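Long-range contacts in prephenate dehydratase (PDB 3MWB), which probably converts prephenate to phenylpyruvate, with loss of water and carbon dioxide, in phenylalanine biosynthesis, and binds L-phenylalanine at a separate ACT domain: residues A[89-94]-A[171-176]; A[93-98]-A[152-157]. All blocks are in the same frame, centred on the assembly; numbering follows the deposited sequence.

Overall arrangement
Leaving the first five-stranded sheet at the end of strand 81-89, the chain crosses to a second five-stranded sheet and enters it as strand 93-96, which both contacts use. Contact 2 closes first: after strands 107-110 and 130-133 and helix 137-143, strand 153-156 pairs with one edge of 93-96. Helix 158-163 and strand 168-171 follow, and contact 1 closes the longer loop along the other edge, so the closure of contact 2 nests inside that of contact 1. The two meet where Phe92 and Ile174 both reach Ile155. Beyond 171-176 the chain returns to the first sheet as strand 181-188.

Contact 1: A[89-94]-A[171-176]; sequences PITFVL and AEDIGD
Leu94 and Ala171 form an antiparallel hydrogen-bonded pair at the firm end of this contact. Leu94 N gives a nearly straight bond to Ala171 O (2.9 Å, in the carbonyl plane), whereas the return bond from Ala171 N to Leu94 O is weak at 3.3 Å. Leu94 CB and Ala171 CB touch at 3.8 Å on one face of the sheet, and Ile174 closes in beside them. With CG1 of Ile174 set between its own backbone N and carbonyl carbon (chi1 56°), that branch runs back over the strand: Ile174 CG1 lies 3.8 Å from Phe92 CB, and Ile174 CD1 ends 3.9 Å from Leu94 CB. Trp121 of helix 119-125 covers Leu94, Ala171 and Ile174 together. The backbone of 171-176 turns sharply at Asp173, which has positive phi, and Ile174 N then binds Phe92 O at 3.1 Å from 28° off the carbonyl plane. Gly175 CA sits at the edge of the Phe92 ring, 3.9 Å from Phe92 CD2, while Ile90 CG2 lies over one ring face near the rim. The solvent side is looser and wetter. There Asp173 OD1 comes nearest Thr91 at CG2, the two side chains crossing at about a right angle, and a water donates to Asp173 OD1 at 2.6 Å. The same water accepts from Phe92 N and Gly175 N, bridging the two segments beside the direct Ile174 N to Phe92 O bond. The contact lies at the edge strand 168-171, between the two chain crossings that join the lobes, as is characteristic of the periplasmic-binding-protein-like fold of prephenate dehydratases.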
# COMPACT_ATOMS: atom_id res chain seq x y z
N PRO A 89 -29.50 -22.98 -9.23
CA PRO A 89 -29.04 -24.37 -9.04
C PRO A 89 -29.13 -25.20 -10.34
O PRO A 89 -30.14 -25.12 -11.06
CB PRO A 89 -29.99 -24.93 -7.96
CG PRO A 89 -30.38 -23.71 -7.17
CD PRO A 89 -30.47 -22.58 -8.18
N ILE A 90 -28.07 -25.94 -10.63
CA ILE A 90 -27.98 -26.71 -11.86
C ILE A 90 -28.39 -28.15 -11.56
O ILE A 90 -27.84 -28.78 -10.66
CB ILE A 90 -26.55 -26.68 -12.45
CG1 ILE A 90 -26.12 -25.24 -12.80
CG2 ILE A 90 -26.45 -27.58 -13.69
CD1 ILE A 90 -24.61 -25.06 -12.96
N THR A 91 -29.37 -28.64 -12.32
CA THR A 91 -29.84 -30.01 -12.22
C THR A 91 -29.81 -30.60 -13.64
O THR A 91 -30.33 -29.99 -14.57
CB THR A 91 -31.27 -30.03 -11.66
OG1 THR A 91 -31.25 -29.51 -10.33
CG2 THR A 91 -31.84 -31.44 -11.63
N PHE A 92 -29.20 -31.76 -13.80
CA PHE A 92 -29.11 -32.35 -15.13
C PHE A 92 -30.05 -33.56 -15.25
O PHE A 92 -30.14 -34.37 -14.34
CB PHE A 92 -27.69 -32.81 -15.44
CG PHE A 92 -26.71 -31.70 -15.61
CD1 PHE A 92 -26.71 -30.92 -16.77
CD2 PHE A 92 -25.74 -31.45 -14.64
CE1 PHE A 92 -25.77 -29.88 -16.94
CE2 PHE A 92 -24.78 -30.42 -14.82
CZ PHE A 92 -24.81 -29.65 -15.97
N VAL A 93 -30.73 -33.67 -16.39
CA VAL A 93 -31.50 -34.86 -16.71
C VAL A 93 -30.92 -35.52 -17.96
O VAL A 93 -30.37 -34.85 -18.85
CB VAL A 93 -33.01 -34.58 -16.89
CG1 VAL A 93 -33.63 -34.05 -15.60
CG2 VAL A 93 -33.27 -33.63 -18.04
N LEU A 94 -31.05 -36.85 -17.99
CA LEU A 94 -30.71 -37.64 -19.17
C LEU A 94 -32.00 -37.93 -19.92
O LEU A 94 -32.97 -38.45 -19.34
CB LEU A 94 -30.00 -38.95 -18.78
CG LEU A 94 -29.61 -39.86 -19.98
CD1 LEU A 94 -28.40 -39.31 -20.72
CD2 LEU A 94 -29.37 -41.29 -19.52
N ALA A 171 -33.05 -40.51 -16.74
CA ALA A 171 -32.39 -40.38 -15.44
C ALA A 171 -32.48 -38.95 -14.92
O ALA A 171 -32.29 -38.00 -15.68
CB ALA A 171 -30.94 -40.81 -15.55
N GLU A 172 -32.77 -38.82 -13.61
CA GLU A 172 -32.91 -37.53 -12.93
C GLU A 172 -31.69 -37.16 -12.09
O GLU A 172 -31.09 -38.03 -11.45
CB GLU A 172 -34.13 -37.55 -12.01
CG GLU A 172 -35.44 -37.20 -12.69
CD GLU A 172 -36.64 -37.26 -11.73
OE1 GLU A 172 -36.73 -38.18 -10.86
OE2 GLU A 172 -37.50 -36.38 -11.84
N ASP A 173 -31.32 -35.87 -12.11
CA ASP A 173 -30.32 -35.31 -11.18
C ASP A 173 -28.98 -36.07 -11.26
O ASP A 173 -28.55 -36.69 -10.31
CB ASP A 173 -30.87 -35.28 -9.74
CG ASP A 173 -30.13 -34.29 -8.81
OD1 ASP A 173 -29.54 -33.30 -9.30
OD2 ASP A 173 -30.17 -34.49 -7.57
N ILE A 174 -28.31 -35.98 -12.41
CA ILE A 174 -27.14 -36.82 -12.65
C ILE A 174 -25.79 -36.09 -12.57
O ILE A 174 -24.75 -36.64 -12.94
CB ILE A 174 -27.28 -37.56 -14.00
CG1 ILE A 174 -27.50 -36.57 -15.16
CG2 ILE A 174 -28.42 -38.54 -13.93
CD1 ILE A 174 -27.28 -37.19 -16.56
N GLY A 175 -25.81 -34.85 -12.08
CA GLY A 175 -24.60 -34.04 -11.96
C GLY A 175 -23.68 -34.42 -10.80
O GLY A 175 -24.14 -34.96 -9.78
N ASP A 176 -22.39 -34.13 -10.97
CA ASP A 176 -21.30 -34.43 -10.04
C ASP A 176 -21.29 -33.52 -8.79
O ASP A 176 -20.77 -33.90 -7.73
CB ASP A 176 -19.93 -34.27 -10.75
CG ASP A 176 -19.67 -35.30 -11.87
OD1 ASP A 176 -20.33 -36.37 -11.93
OD2 ASP A 176 -18.78 -35.05 -12.71
O HOH W 1 -28.02 -32.92 -11.41

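Contact 2: A[93-98]-A[152-157]; sequences VLVARP and EAAICA
The sulfur of Cys156 rests against both valines of the facing strand. Flanked by its own backbone N and C at a chi1 of 59°, Cys156 SG lies 3.7 Å from Val93 CG2 and 3.9 Å from Val95 CB. Val95 CG1 in turn sits 3.8 Å from the small Ala154 CB, so the bulk of one strand is received where the other is slight. Leu144 and helix 137-143 close over this face, and Val95 also lies close to Ala161 and Leu167, positions that bind magnesium in a crystal structure of this protein, though no metal is bound to this chain here. Strands 93-96 and 153-156 are inner neighbours in the mixed sheet of the second lobe of the periplasmic-binding-protein-like catalytic region, and run antiparallel with their directions 146° apart. Val93 with Cys156 and Val95 with Ala154 are hydrogen-bonded pairs, each joined by two N-H to O bonds; that from Val93 N to Cys156 O is almost perfectly straight. On the other face Leu94 CG stands anti to the backbone N (chi1 180°), and Leu94 CD1 drops into the notch between Ala153 CB (3.8 Å) and Ile155 CG1 (3.9 Å); Ile108 of strand 107-110 packs against both. Beyond Ala96, whose CB touches Glu152 O at 3.4 Å, the two chains part, and a water spans the gap, taking the N-H of Arg97 and donating to Glu152 O.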
# COMPACT_ATOMS: atom_id res chain seq x y z
N VAL A 93 -30.73 -33.67 -16.39
CA VAL A 93 -31.50 -34.86 -16.71
C VAL A 93 -30.92 -35.52 -17.96
O VAL A 93 -30.37 -34.85 -18.85
CB VAL A 93 -33.01 -34.58 -16.89
CG1 VAL A 93 -33.63 -34.05 -15.60
CG2 VAL A 93 -33.27 -33.63 -18.04
N LEU A 94 -31.05 -36.85 -17.99
CA LEU A 94 -30.71 -37.64 -19.17
C LEU A 94 -32.00 -37.93 -19.92
O LEU A 94 -32.97 -38.45 -19.34
CB LEU A 94 -30.00 -38.95 -18.78
CG LEU A 94 -29.61 -39.86 -19.98
CD1 LEU A 94 -28.40 -39.31 -20.72
CD2 LEU A 94 -29.37 -41.29 -19.52
N VAL A 95 -31.99 -37.63 -21.21
CA VAL A 95 -33.22 -37.55 -21.98
C VAL A 95 -33.09 -38.40 -23.25
O VAL A 95 -32.00 -38.55 -23.81
CB VAL A 95 -33.58 -36.04 -22.23
CG1 VAL A 95 -33.20 -35.55 -23.62
CG2 VAL A 95 -35.01 -35.75 -21.91
N ALA A 96 -34.21 -39.00 -23.68
CA ALA A 96 -34.25 -39.83 -24.89
C ALA A 96 -35.68 -39.94 -25.41
O ALA A 96 -36.63 -39.58 -24.71
CB ALA A 96 -33.67 -41.21 -24.62
N ARG A 97 -35.84 -40.42 -26.64
CA ARG A 97 -37.18 -40.65 -27.19
C ARG A 97 -37.85 -41.80 -26.43
O ARG A 97 -37.15 -42.67 -25.88
CB ARG A 97 -37.09 -40.95 -28.69
N PRO A 98 -39.20 -41.80 -26.36
CA PRO A 98 -39.95 -42.90 -25.74
C PRO A 98 -39.59 -44.29 -26.29
O PRO A 98 -39.41 -44.45 -27.50
CB PRO A 98 -41.41 -42.56 -26.08
CG PRO A 98 -41.43 -41.09 -26.21
CD PRO A 98 -40.10 -40.73 -26.83
N GLU A 152 -28.34 -41.13 -29.22
CA GLU A 152 -29.56 -41.76 -28.69
C GLU A 152 -30.06 -41.13 -27.38
O GLU A 152 -31.20 -41.37 -26.96
CB GLU A 152 -29.39 -43.28 -28.55
CG GLU A 152 -28.91 -44.00 -29.82
CD GLU A 152 -27.39 -44.01 -29.95
OE1 GLU A 152 -26.69 -44.20 -28.92
OE2 GLU A 152 -26.88 -43.82 -31.07
N ALA A 153 -29.22 -40.32 -26.75
CA ALA A 153 -29.59 -39.60 -25.53
C ALA A 153 -28.98 -38.19 -25.51
O ALA A 153 -28.02 -37.91 -26.23
CB ALA A 153 -29.16 -40.38 -24.32
N ALA A 154 -29.57 -37.32 -24.69
CA ALA A 154 -29.03 -35.98 -24.45
C ALA A 154 -29.04 -35.65 -22.95
O ALA A 154 -29.80 -36.23 -22.18
CB ALA A 154 -29.79 -34.92 -25.24
N ILE A 155 -28.15 -34.75 -22.55
CA ILE A 155 -28.11 -34.25 -21.19
C ILE A 155 -28.49 -32.79 -21.26
O ILE A 155 -27.85 -32.00 -21.97
CB ILE A 155 -26.72 -34.44 -20.55
CG1 ILE A 155 -26.39 -35.93 -20.46
CG2 ILE A 155 -26.70 -33.81 -19.17
CD1 ILE A 155 -24.95 -36.21 -20.05
N CYS A 156 -29.53 -32.44 -20.52
CA CYS A 156 -30.13 -31.13 -20.65
C CYS A 156 -30.80 -30.69 -19.35
O CYS A 156 -30.71 -31.39 -18.33
CB CYS A 156 -31.16 -31.17 -21.78
SG CYS A 156 -32.45 -32.39 -21.48
N ALA A 157 -31.48 -29.55 -19.40
CA ALA A 157 -32.26 -29.00 -18.28
C ALA A 157 -33.61 -29.70 -18.09
O ALA A 157 -34.18 -30.23 -19.06
CB ALA A 157 -32.47 -27.48 -18.47
O HOH W 2 -33.62 -41.38 -27.89